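Local structure of ABC transporter substrate-binding protein-branched chain amino acid transport (Streptococcus pneumoniae, 4GNR) at residues I10-E15 with K29-A34; G42-K47 with L292-A297; S134-E139 with N247-S252; Q215-G218 with P224-G227. The protein binds isoleucine between its two lobes and probably serves as the surface receptor that delivers branched-chain amino acids to an ABC importer. All coordinates share one frame; numbering follows the deposited sequence. Where two conformers were deposited one is given.

Contact 1 of 4, residues I10-E15 with K29-A34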
loop_
_atom_site.group_PDB
_atom_site.type_symbol
_atom_site.label_atom_id
_atom_site.label_comp_id
_atom_site.label_asym_id
_atom_site.label_seq_id
_atom_site.Cartn_x
_atom_site.Cartn_y
_atom_site.Cartn_z
ATOM N N ILE A 10 -4.837 -0.901 -21.392
ATOM C CA ILE A 10 -4.289 -1.139 -20.048
ATOM C C ILE A 10 -5.426 -1.464 -19.078
ATOM O O ILE A 10 -6.398 -0.686 -18.977
ATOM C CB ILE A 10 -3.510 0.097 -19.511
ATOM C CG1 ILE A 10 -2.351 0.437 -20.455
ATOM C CG2 ILE A 10 -3.011 -0.170 -18.063
ATOM C CD1 ILE A 10 -1.383 -0.693 -20.651
ATOM N N GLY A 11 -5.327 -2.601 -18.369
ATOM C CA GLY A 11 -6.363 -2.927 -17.408
ATOM C C GLY A 11 -6.015 -2.425 -16.015
ATOM O O GLY A 11 -4.837 -2.373 -15.655
ATOM N N PHE A 12 -7.047 -2.039 -15.280
ATOM C CA PHE A 12 -6.937 -1.782 -13.855
ATOM C C PHE A 12 -7.699 -2.937 -13.157
ATOM O O PHE A 12 -8.823 -3.284 -13.573
ATOM C CB PHE A 12 -7.552 -0.480 -13.358
ATOM C CG PHE A 12 -6.981 0.812 -13.907
ATOM C CD1 PHE A 12 -5.781 0.883 -14.584
ATOM C CD2 PHE A 12 -7.655 1.996 -13.624
ATOM C CE1 PHE A 12 -5.293 2.106 -15.024
ATOM C CE2 PHE A 12 -7.166 3.217 -14.030
ATOM C CZ PHE A 12 -5.986 3.276 -14.749
ATOM N N ASN A 13 -7.112 -3.472 -12.092
ATOM C CA ASN A 13 -7.746 -4.536 -11.280
ATOM C C ASN A 13 -7.625 -4.048 -9.830
ATOM O O ASN A 13 -6.617 -4.313 -9.179
ATOM C CB ASN A 13 -7.024 -5.851 -11.495
ATOM C CG ASN A 13 -7.634 -7.004 -10.731
ATOM O OD1 ASN A 13 -8.504 -6.812 -9.881
ATOM N ND2 ASN A 13 -7.174 -8.225 -11.025
ATOM N N PHE A 14 -8.617 -3.280 -9.378
ATOM C CA PHE A 14 -8.519 -2.622 -8.087
ATOM C C PHE A 14 -9.672 -2.950 -7.155
ATOM O O PHE A 14 -10.811 -3.182 -7.574
ATOM C CB PHE A 14 -8.436 -1.079 -8.231
ATOM C CG PHE A 14 -7.159 -0.560 -8.852
ATOM C CD1 PHE A 14 -5.904 -0.906 -8.340
ATOM C CD2 PHE A 14 -7.213 0.409 -9.863
ATOM C CE1 PHE A 14 -4.736 -0.341 -8.881
ATOM C CE2 PHE A 14 -6.064 0.962 -10.378
ATOM C CZ PHE A 14 -4.820 0.589 -9.895
ATOM N N GLU A 15 -9.361 -2.859 -5.865
ATOM C CA GLU A 15 -10.303 -3.044 -4.749
ATOM C C GLU A 15 -11.109 -1.726 -4.633
ATOM O O GLU A 15 -10.809 -0.859 -3.810
ATOM C CB GLU A 15 -9.543 -3.303 -3.467
ATOM C CG GLU A 15 -8.659 -4.590 -3.408
ATOM C CD GLU A 15 -7.254 -4.532 -4.009
ATOM O OE1 GLU A 15 -7.006 -3.764 -4.959
ATOM O OE2 GLU A 15 -6.411 -5.323 -3.535
ATOM N N LYS A 29 -7.859 6.326 -8.576
ATOM C CA LYS A 29 -7.756 7.780 -8.806
ATOM C C LYS A 29 -6.353 8.188 -9.241
ATOM O O LYS A 29 -6.193 9.012 -10.160
ATOM C CB LYS A 29 -8.202 8.565 -7.574
ATOM C CG LYS A 29 -9.724 8.511 -7.362
ATOM C CD LYS A 29 -10.173 9.225 -6.089
ATOM C CE LYS A 29 -11.659 9.023 -5.803
ATOM N NZ LYS A 29 -12.034 9.495 -4.449
ATOM N N GLY A 30 -5.328 7.672 -8.565
ATOM C CA GLY A 30 -3.965 8.045 -8.955
ATOM C C GLY A 30 -3.596 7.527 -10.357
ATOM O O GLY A 30 -2.977 8.239 -11.156
ATOM N N ALA A 31 -3.968 6.273 -10.632
ATOM C CA ALA A 31 -3.690 5.668 -11.933
ATOM C C ALA A 31 -4.427 6.405 -13.054
ATOM O O ALA A 31 -3.862 6.671 -14.112
ATOM C CB ALA A 31 -4.056 4.188 -11.901
ATOM N N GLN A 32 -5.697 6.708 -12.822
ATOM C CA GLN A 32 -6.479 7.394 -13.861
ATOM C C GLN A 32 -5.929 8.803 -14.126
ATOM O O GLN A 32 -5.947 9.272 -15.269
ATOM C CB GLN A 32 -7.960 7.446 -13.491
ATOM C CG GLN A 32 -8.821 7.968 -14.645
ATOM C CD GLN A 32 -8.860 7.019 -15.836
ATOM O OE1 GLN A 32 -9.220 5.849 -15.689
ATOM N NE2 GLN A 32 -8.548 7.526 -17.020
ATOM N N LEU A 33 -5.465 9.487 -13.069
ATOM C CA LEU A 33 -4.865 10.817 -13.247
ATOM C C LEU A 33 -3.651 10.703 -14.185
ATOM O O LEU A 33 -3.485 11.512 -15.103
ATOM C CB LEU A 33 -4.465 11.403 -11.907
ATOM C CG LEU A 33 -3.798 12.777 -11.936
ATOM C CD1 LEU A 33 -4.739 13.824 -12.522
ATOM C CD2 LEU A 33 -3.297 13.149 -10.548
ATOM N N ALA A 34 -2.789 9.720 -13.940
ATOM C CA ALA A 34 -1.621 9.518 -14.796
ATOM C C ALA A 34 -2.060 9.251 -16.245
ATOM O O ALA A 34 -1.492 9.823 -17.180
ATOM C CB ALA A 34 -0.762 8.389 -14.267
#
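Phe12 points from strand 10-14 toward the helix at 29-34, and its ring tip meets the methyl of Ala31, with CZ 3.6 Å from Ala31 CB. With CG beside the backbone N (chi1 -62°), the ring extends off the sheet and also reaches Gln32, whose OE1 lies 3.7 Å from Phe12 CE2. The two side chains cross at about a right angle, ring and amide planes 54° apart. Gln32 gets there through a bend at chi2, and its other amide atom, NE2, is hydrogen-bonded to Asp36 one turn on. Two residues along, on the same side of the strand, Phe14 brings its ring edge to the same methyl, CE2 being 4.1 Å from Ala31 CB. Ala31 CB is therefore shared by two rings. The axes of strand 10-14 and helix 29-34 approach to 10.6 Å and run nearly antiparallel. Strand 7-14 and helix 21-40 are the first two elements of a beta-alpha-beta unit completed by strand 48-55, whose Val51 also touches Phe12 and Gln32. The Phe14 side chain is about 9 Å from the bound isoleucine. Chemically the join is apolar, resting on aromatic carbon against methyl; its one polar side chain finds its hydrogen bond within the helix.

Contact 2 of 4, residues G42-K47 with L292-A297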
loop_
_atom_site.group_PDB
_atom_site.type_symbol
_atom_site.label_atom_id
_atom_site.label_comp_id
_atom_site.label_asym_id
_atom_site.label_seq_id
_atom_site.Cartn_x
_atom_site.Cartn_y
_atom_site.Cartn_z
ATOM N N GLY A 42 -0.399 13.360 -25.638
ATOM C CA GLY A 42 -0.214 12.646 -26.913
ATOM C C GLY A 42 -0.168 11.133 -26.862
ATOM O O GLY A 42 0.025 10.483 -27.886
ATOM N N GLY A 43 -0.329 10.572 -25.664
ATOM C CA GLY A 43 -0.308 9.120 -25.523
ATOM C C GLY A 43 1.079 8.506 -25.534
ATOM O O GLY A 43 2.054 9.156 -25.196
ATOM N N ILE A 44 1.183 7.255 -25.933
ATOM C CA ILE A 44 2.489 6.604 -25.994
ATOM C C ILE A 44 2.641 6.185 -27.438
ATOM O O ILE A 44 1.762 5.585 -28.041
ATOM C CB ILE A 44 2.641 5.478 -25.006
ATOM C CG1 ILE A 44 2.638 6.047 -23.578
ATOM C CG2 ILE A 44 3.957 4.748 -25.235
ATOM C CD1 ILE A 44 3.835 6.952 -23.213
ATOM N N ASP A 45 3.772 6.568 -27.983
ATOM C CA ASP A 45 4.099 6.322 -29.405
ATOM C C ASP A 45 2.924 6.861 -30.252
ATOM O O ASP A 45 2.543 6.296 -31.288
ATOM C CB ASP A 45 4.358 4.846 -29.736
ATOM C CG ASP A 45 5.655 4.333 -29.180
ATOM O OD1 ASP A 45 6.611 5.131 -29.012
ATOM O OD2 ASP A 45 5.738 3.107 -28.977
ATOM N N GLY A 46 2.355 7.977 -29.802
ATOM C CA GLY A 46 1.220 8.621 -30.480
ATOM C C GLY A 46 -0.124 7.915 -30.346
ATOM O O GLY A 46 -1.119 8.330 -30.955
ATOM N N LYS A 47 -0.170 6.870 -29.520
ATOM C CA LYS A 47 -1.379 6.088 -29.303
ATOM C C LYS A 47 -2.013 6.403 -27.961
ATOM O O LYS A 47 -1.349 6.423 -26.928
ATOM C CB LYS A 47 -1.027 4.599 -29.300
ATOM C CG LYS A 47 -0.294 4.158 -30.546
ATOM C CD LYS A 47 0.306 2.782 -30.343
ATOM C CE LYS A 47 1.214 2.382 -31.480
ATOM N NZ LYS A 47 1.888 1.100 -31.149
ATOM N N LEU A 292 5.455 3.938 -15.107
ATOM C CA LEU A 292 6.413 2.857 -15.353
ATOM C C LEU A 292 5.953 2.007 -16.551
ATOM O O LEU A 292 6.758 1.650 -17.430
ATOM C CB LEU A 292 6.554 1.974 -14.103
ATOM C CG LEU A 292 7.415 2.593 -12.995
ATOM C CD1 LEU A 292 7.144 1.957 -11.656
ATOM C CD2 LEU A 292 8.900 2.470 -13.359
ATOM N N VAL A 293 4.677 1.651 -16.569
ATOM C CA VAL A 293 4.102 0.849 -17.668
ATOM C C VAL A 293 4.124 1.639 -18.979
ATOM O O VAL A 293 4.501 1.091 -20.023
ATOM C CB VAL A 293 2.694 0.376 -17.323
ATOM C CG1 VAL A 293 1.986 -0.221 -18.537
ATOM C CG2 VAL A 293 2.736 -0.628 -16.155
ATOM N N ALA A 294 3.698 2.907 -18.946
ATOM C CA ALA A 294 3.650 3.723 -20.155
ATOM C C ALA A 294 5.046 3.879 -20.755
ATOM O O ALA A 294 5.219 3.783 -21.971
ATOM C CB ALA A 294 3.017 5.056 -19.844
ATOM N N ASN A 295 6.048 4.112 -19.917
ATOM C CA ASN A 295 7.399 4.231 -20.409
ATOM C C ASN A 295 7.851 2.903 -21.038
ATOM O O ASN A 295 8.489 2.898 -22.092
ATOM C CB ASN A 295 8.351 4.654 -19.287
ATOM C CG ASN A 295 8.177 6.087 -18.875
ATOM O OD1 ASN A 295 7.498 6.882 -19.526
ATOM N ND2 ASN A 295 8.785 6.424 -17.766
ATOM N N ALA A 296 7.541 1.795 -20.370
ATOM C CA ALA A 296 7.905 0.459 -20.855
ATOM C C ALA A 296 7.210 0.104 -22.167
ATOM O O ALA A 296 7.711 -0.701 -22.939
ATOM C CB ALA A 296 7.619 -0.578 -19.790
ATOM N N ALA A 297 6.058 0.702 -22.403
ATOM C CA ALA A 297 5.283 0.468 -23.627
ATOM C C ALA A 297 5.863 1.187 -24.853
ATOM O O ALA A 297 5.517 0.852 -25.980
ATOM C CB ALA A 297 3.843 0.835 -23.435
#
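The carboxylate of Asp45 is the flat side-chain group that touches across this contact, and it sits beside Ala297: OD2 is 3.8 Å from Ala297 O, while its hydrogen bond goes to the backbone N of Gly299 just beyond. Most of the packing falls to Ile44. In one of its two conformers CG1, CG2 and CD1 all lie round one backbone oxygen, Ala294 O, with CG2 the nearest at 3.6 Å. From there the two branches divide. CG1, beside the backbone N (chi1 -67°), rests 3.9 Å from Ala294 CB, whereas CG2 turns toward Ala297, lying 4.3 Å from Ala297 CB. Ile44 is held out by a type I' turn running to Lys47, closed by Ile44 N to Lys47 O and Lys47 N to Ile44 O, both 2.8 Å. Just upstream, Gly42, at positive phi, closes the end of helix 21-40 in a Schellman motif. The loop links helix 21-40 to strand 48-55 and leans on helix 281-297, which comes from far along the chain. Ile44 also touches Ile8 of strand 7-14, and on another side of the helix Ala296 packs against Ile306 and Leu310 of helix 303-310.

Contact 3 of 4, residues S134-E139 with N247-S252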
loop_
_atom_site.group_PDB
_atom_site.type_symbol
_atom_site.label_atom_id
_atom_site.label_comp_id
_atom_site.label_asym_id
_atom_site.label_seq_id
_atom_site.Cartn_x
_atom_site.Cartn_y
_atom_site.Cartn_z
ATOM N N SER A 134 9.953 -2.041 14.778
ATOM C CA SER A 134 10.758 -2.410 15.961
ATOM C C SER A 134 11.793 -1.327 16.306
ATOM O O SER A 134 11.902 -0.885 17.456
ATOM C CB SER A 134 11.473 -3.735 15.748
ATOM O OG SER A 134 12.211 -4.112 16.902
ATOM N N ASN A 135 12.551 -0.878 15.308
ATOM C CA ASN A 135 13.560 0.154 15.570
ATOM C C ASN A 135 12.936 1.447 16.095
ATOM O O ASN A 135 13.453 2.075 17.013
ATOM C CB ASN A 135 14.343 0.490 14.284
ATOM C CG ASN A 135 15.209 -0.646 13.761
ATOM O OD1 ASN A 135 15.493 -1.619 14.463
ATOM N ND2 ASN A 135 15.661 -0.498 12.512
ATOM N N TYR A 136 11.827 1.847 15.487
ATOM C CA TYR A 136 11.186 3.118 15.838
ATOM C C TYR A 136 10.601 3.073 17.251
ATOM O O TYR A 136 10.790 3.987 18.075
ATOM C CB TYR A 136 10.111 3.479 14.804
ATOM C CG TYR A 136 9.627 4.888 14.948
ATOM C CD1 TYR A 136 8.543 5.210 15.765
ATOM C CD2 TYR A 136 10.291 5.924 14.314
ATOM C CE1 TYR A 136 8.119 6.529 15.910
ATOM C CE2 TYR A 136 9.878 7.252 14.451
ATOM C CZ TYR A 136 8.793 7.548 15.264
ATOM O OH TYR A 136 8.354 8.843 15.446
ATOM N N VAL A 137 9.843 2.030 17.572
ATOM C CA VAL A 137 9.269 1.986 18.914
ATOM C C VAL A 137 10.407 1.884 19.950
ATOM O O VAL A 137 10.328 2.480 21.022
ATOM C CB VAL A 137 8.207 0.872 19.131
ATOM C CG1 VAL A 137 7.065 0.999 18.109
ATOM C CG2 VAL A 137 8.831 -0.525 19.124
ATOM N N SER A 138 11.469 1.143 19.634
ATOM C CA SER A 138 12.586 1.004 20.584
ATOM C C SER A 138 13.431 2.232 20.809
ATOM O O SER A 138 13.661 2.636 21.950
ATOM C CB SER A 138 13.529 -0.122 20.120
ATOM O OG SER A 138 12.889 -1.397 19.999
ATOM N N GLU A 139 13.824 2.859 19.702
ATOM C CA GLU A 139 14.750 4.000 19.736
ATOM C C GLU A 139 14.160 5.400 19.682
ATOM O O GLU A 139 14.800 6.359 20.131
ATOM C CB GLU A 139 15.843 3.791 18.648
ATOM C CG GLU A 139 16.654 2.453 18.863
ATOM C CD GLU A 139 17.865 2.210 17.928
ATOM O OE1 GLU A 139 18.215 3.074 17.091
ATOM O OE2 GLU A 139 18.491 1.118 18.056
ATOM N N ASN A 247 -1.556 10.395 18.919
ATOM C CA ASN A 247 -0.464 9.524 19.354
ATOM C C ASN A 247 -0.452 8.248 18.459
ATOM O O ASN A 247 -0.294 7.124 18.924
ATOM C CB ASN A 247 -0.589 9.207 20.830
ATOM C CG ASN A 247 0.745 9.205 21.547
ATOM O OD1 ASN A 247 1.758 9.645 20.992
ATOM N ND2 ASN A 247 0.744 8.789 22.810
ATOM N N ILE A 248 -0.640 8.487 17.165
ATOM C CA ILE A 248 -0.637 7.452 16.129
ATOM C C ILE A 248 0.630 7.621 15.277
ATOM O O ILE A 248 1.001 8.735 14.915
ATOM C CB ILE A 248 -1.878 7.533 15.201
ATOM C CG1 ILE A 248 -3.194 7.564 15.975
ATOM C CG2 ILE A 248 -1.871 6.424 14.168
ATOM C CD1 ILE A 248 -3.447 6.399 16.887
ATOM N N TYR A 249 1.281 6.506 14.979
ATOM C CA TYR A 249 2.490 6.493 14.156
ATOM C C TYR A 249 2.331 5.400 13.127
ATOM O O TYR A 249 1.851 4.322 13.473
ATOM C CB TYR A 249 3.725 6.214 15.015
ATOM C CG TYR A 249 3.925 7.257 16.089
ATOM C CD1 TYR A 249 3.239 7.163 17.300
ATOM C CD2 TYR A 249 4.773 8.332 15.893
ATOM C CE1 TYR A 249 3.366 8.127 18.281
ATOM C CE2 TYR A 249 4.940 9.297 16.873
ATOM C CZ TYR A 249 4.235 9.191 18.069
ATOM O OH TYR A 249 4.380 10.151 19.060
ATOM N N PHE A 250 2.714 5.645 11.881
ATOM C CA PHE A 250 2.608 4.575 10.877
ATOM C C PHE A 250 3.541 4.811 9.696
ATOM O O PHE A 250 3.941 5.934 9.381
ATOM C CB PHE A 250 1.154 4.383 10.366
ATOM C CG PHE A 250 0.532 5.630 9.791
ATOM C CD1 PHE A 250 -0.169 6.501 10.610
ATOM C CD2 PHE A 250 0.615 5.930 8.435
ATOM C CE1 PHE A 250 -0.751 7.638 10.103
ATOM C CE2 PHE A 250 0.033 7.074 7.925
ATOM C CZ PHE A 250 -0.649 7.931 8.762
ATOM N N ILE A 251 3.853 3.711 9.022
ATOM C CA ILE A 251 4.715 3.740 7.864
ATOM C C ILE A 251 3.980 4.211 6.620
ATOM O O ILE A 251 2.836 3.819 6.364
ATOM C CB ILE A 251 5.289 2.328 7.585
ATOM C CG1 ILE A 251 6.171 1.922 8.757
ATOM C CG2 ILE A 251 6.063 2.299 6.270
ATOM C CD1 ILE A 251 6.832 0.598 8.617
ATOM N N SER A 252 4.658 5.057 5.839
ATOM C CA SER A 252 4.129 5.519 4.570
ATOM C C SER A 252 5.255 5.553 3.544
ATOM O O SER A 252 6.422 5.663 3.860
ATOM C CB SER A 252 3.504 6.899 4.684
ATOM O OG SER A 252 2.926 7.286 3.463
#
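In the two-lobed periplasmic binding protein fold, this contact belongs to the lobe built on the mixed sheet, where Tyr136 of helix 126-139 reaches Tyr249 of strand 248-252. It is plain helix-on-sheet packing, small in area and made by these two tyrosines. Tyr136 has CG anti to the backbone N (chi1 -168°), which sends the ring out from the helix toward the sheet, and its phenol end does the touching: OH lies 3.6 Å from Tyr249 CD2 and 3.7 Å from Tyr249 CE2. Behind the oxygen, Tyr136 CE1 is 3.8 Å from Tyr249 CD2. The side chains cross at about a right angle. Their rings, with centroids 5.8 Å apart and planes at 44°, meet obliquely, as neither a stack nor a T-shaped pair. The Tyr136 hydroxyl is also hydrogen-bonded to Glu349 OE1 of the sheet's outer strand 344-351, a bond that ties the helix to the sheet and helps fix the phenol end against Tyr249. Strand 335-341 adds Met337 against Tyr136 and Thr339 against Tyr249. At the start of the strand Asn247 and Ile248 both face Met340 in a G1 beta bulge, with Asn247 at positive phi. On the helix, Ser134 O is gripped twice by one residue: Ser138 N arrives from one face of the carbonyl plane at 3.0 Å, and Ser138 OG donates from the other at 2.8 Å, tilted 34° from that plane.

Contact 4 of 4, residues Q215-G218 with P224-G227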
loop_
_atom_site.group_PDB
_atom_site.type_symbol
_atom_site.label_atom_id
_atom_site.label_comp_id
_atom_site.label_asym_id
_atom_site.label_seq_id
_atom_site.Cartn_x
_atom_site.Cartn_y
_atom_site.Cartn_z
ATOM N N GLN A 215 -11.784 2.474 19.888
ATOM C CA GLN A 215 -12.131 1.791 21.135
ATOM C C GLN A 215 -11.052 1.896 22.214
ATOM O O GLN A 215 -11.364 2.017 23.410
ATOM C CB GLN A 215 -12.525 0.354 20.848
ATOM C CG GLN A 215 -13.837 0.289 20.062
ATOM C CD GLN A 215 -14.236 -1.095 19.593
ATOM O OE1 GLN A 215 -14.109 -2.075 20.320
ATOM N NE2 GLN A 215 -14.775 -1.165 18.363
ATOM N N ALA A 216 -9.791 1.853 21.814
ATOM C CA ALA A 216 -8.684 1.959 22.771
ATOM C C ALA A 216 -8.706 3.322 23.439
ATOM O O ALA A 216 -8.697 3.438 24.671
ATOM C CB ALA A 216 -7.334 1.702 22.081
ATOM N N ARG A 217 -8.738 4.355 22.618
ATOM C CA ARG A 217 -8.763 5.725 23.133
ATOM C C ARG A 217 -10.039 5.946 23.950
ATOM O O ARG A 217 -10.018 6.597 24.997
ATOM C CB ARG A 217 -8.646 6.671 21.946
ATOM C CG ARG A 217 -7.338 6.518 21.145
ATOM C CD ARG A 217 -6.194 7.244 21.806
ATOM N NE ARG A 217 -4.925 7.132 21.043
ATOM C CZ ARG A 217 -3.904 6.302 21.294
ATOM N NH1 ARG A 217 -3.953 5.430 22.284
ATOM N NH2 ARG A 217 -2.807 6.383 20.564
ATOM N N GLY A 218 -11.149 5.368 23.487
ATOM C CA GLY A 218 -12.427 5.507 24.197
ATOM C C GLY A 218 -12.370 4.952 25.613
ATOM O O GLY A 218 -13.030 5.464 26.520
ATOM N N PRO A 224 1.108 5.392 22.515
ATOM C CA PRO A 224 1.239 5.279 21.062
ATOM C C PRO A 224 0.689 3.989 20.482
ATOM O O PRO A 224 0.884 2.916 21.052
ATOM C CB PRO A 224 2.760 5.340 20.867
ATOM C CG PRO A 224 3.233 6.243 21.984
ATOM C CD PRO A 224 2.367 5.813 23.158
ATOM N N ILE A 225 -0.012 4.142 19.358
ATOM C CA ILE A 225 -0.530 3.015 18.534
ATOM C C ILE A 225 0.260 3.151 17.220
ATOM O O ILE A 225 0.229 4.217 16.597
ATOM C CB ILE A 225 -2.029 3.006 18.368
ATOM C CG1 ILE A 225 -2.668 2.768 19.750
ATOM C CG2 ILE A 225 -2.448 1.907 17.376
ATOM C CD1 ILE A 225 -4.173 2.890 19.738
ATOM N N VAL A 226 0.954 2.080 16.825
ATOM C CA VAL A 226 1.860 2.100 15.685
ATOM C C VAL A 226 1.459 1.056 14.663
ATOM O O VAL A 226 1.225 -0.107 15.005
ATOM C CB VAL A 226 3.295 1.815 16.190
ATOM C CG1 VAL A 226 4.324 1.967 15.058
ATOM C CG2 VAL A 226 3.668 2.725 17.356
ATOM N N GLY A 227 1.398 1.480 13.411
ATOM C CA GLY A 227 0.983 0.601 12.340
ATOM C C GLY A 227 1.904 0.592 11.150
ATOM O O GLY A 227 2.844 1.376 11.015
#
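Arg217 lays one face of its guanidinium over the side chain of Ile225, with CD1 of the isoleucine 3.4 Å above the plane and offset toward the rim. The overlap follows the CG1-CD1 arm: CD1 is 3.6 Å from Arg217 NH1, and Ile225 CG1 is 3.7 Å from Arg217 NH2. The two side chains come from opposite directions, the arginine from the helix and the isoleucine from the strand. A bend at chi2 (-81°) brings the guanidinium toward the strand. Pro224 meets the group differently, at its edge, where CA is 4.2 Å from Arg217 NH2. Ala216, one residue back, brings its methyl to the same arm, CB lying 4.1 Å from Ile225 CD1, so this one methyl carbon touches both helix residues. The contact itself is van der Waals; the polar needs of the arginine are met round the rim. NH1 donates to the carbonyls of Ile221 and Lys223 in the connecting loop and NH2 to that of Ser246, bonds that would hold the guanidinium flat against Ile225. Helix 206-218 and strand 225-227 belong to a beta-alpha-beta unit that starts at strand 199-201, and the loop toward the isoleucine-pocket residues Asp229 and Gly230 follows the strand. Leu189 of helix 186-193 packs on Ala216, while Ile248 of the adjoining strand 248-252 touches both Arg217 and Ile225.

Overall arrangement
The contacts fall into two groups on opposite sides of the chain's centre, one in each lobe around the bound isoleucine. Contacts 1 and 2, centres 15 Å apart, share the parallel-sheet lobe and touch where, in one of its conformers, Ile10 packs on Val293. Contacts 3 and 4, centres 13 Å apart, share the mixed sheet, in which strands 225-227 and 248-252 are neighbours joined by backbone hydrogen bonds. The centres of contacts 2 and 4 are 44 Å apart. Contact 1 closes first along the chain; contact 2 then spans contact 3, which spans contact 4. Helix 281-297 thus returns to the first lobe after the second, consistent with two separately packed lobes holding isoleucine between them.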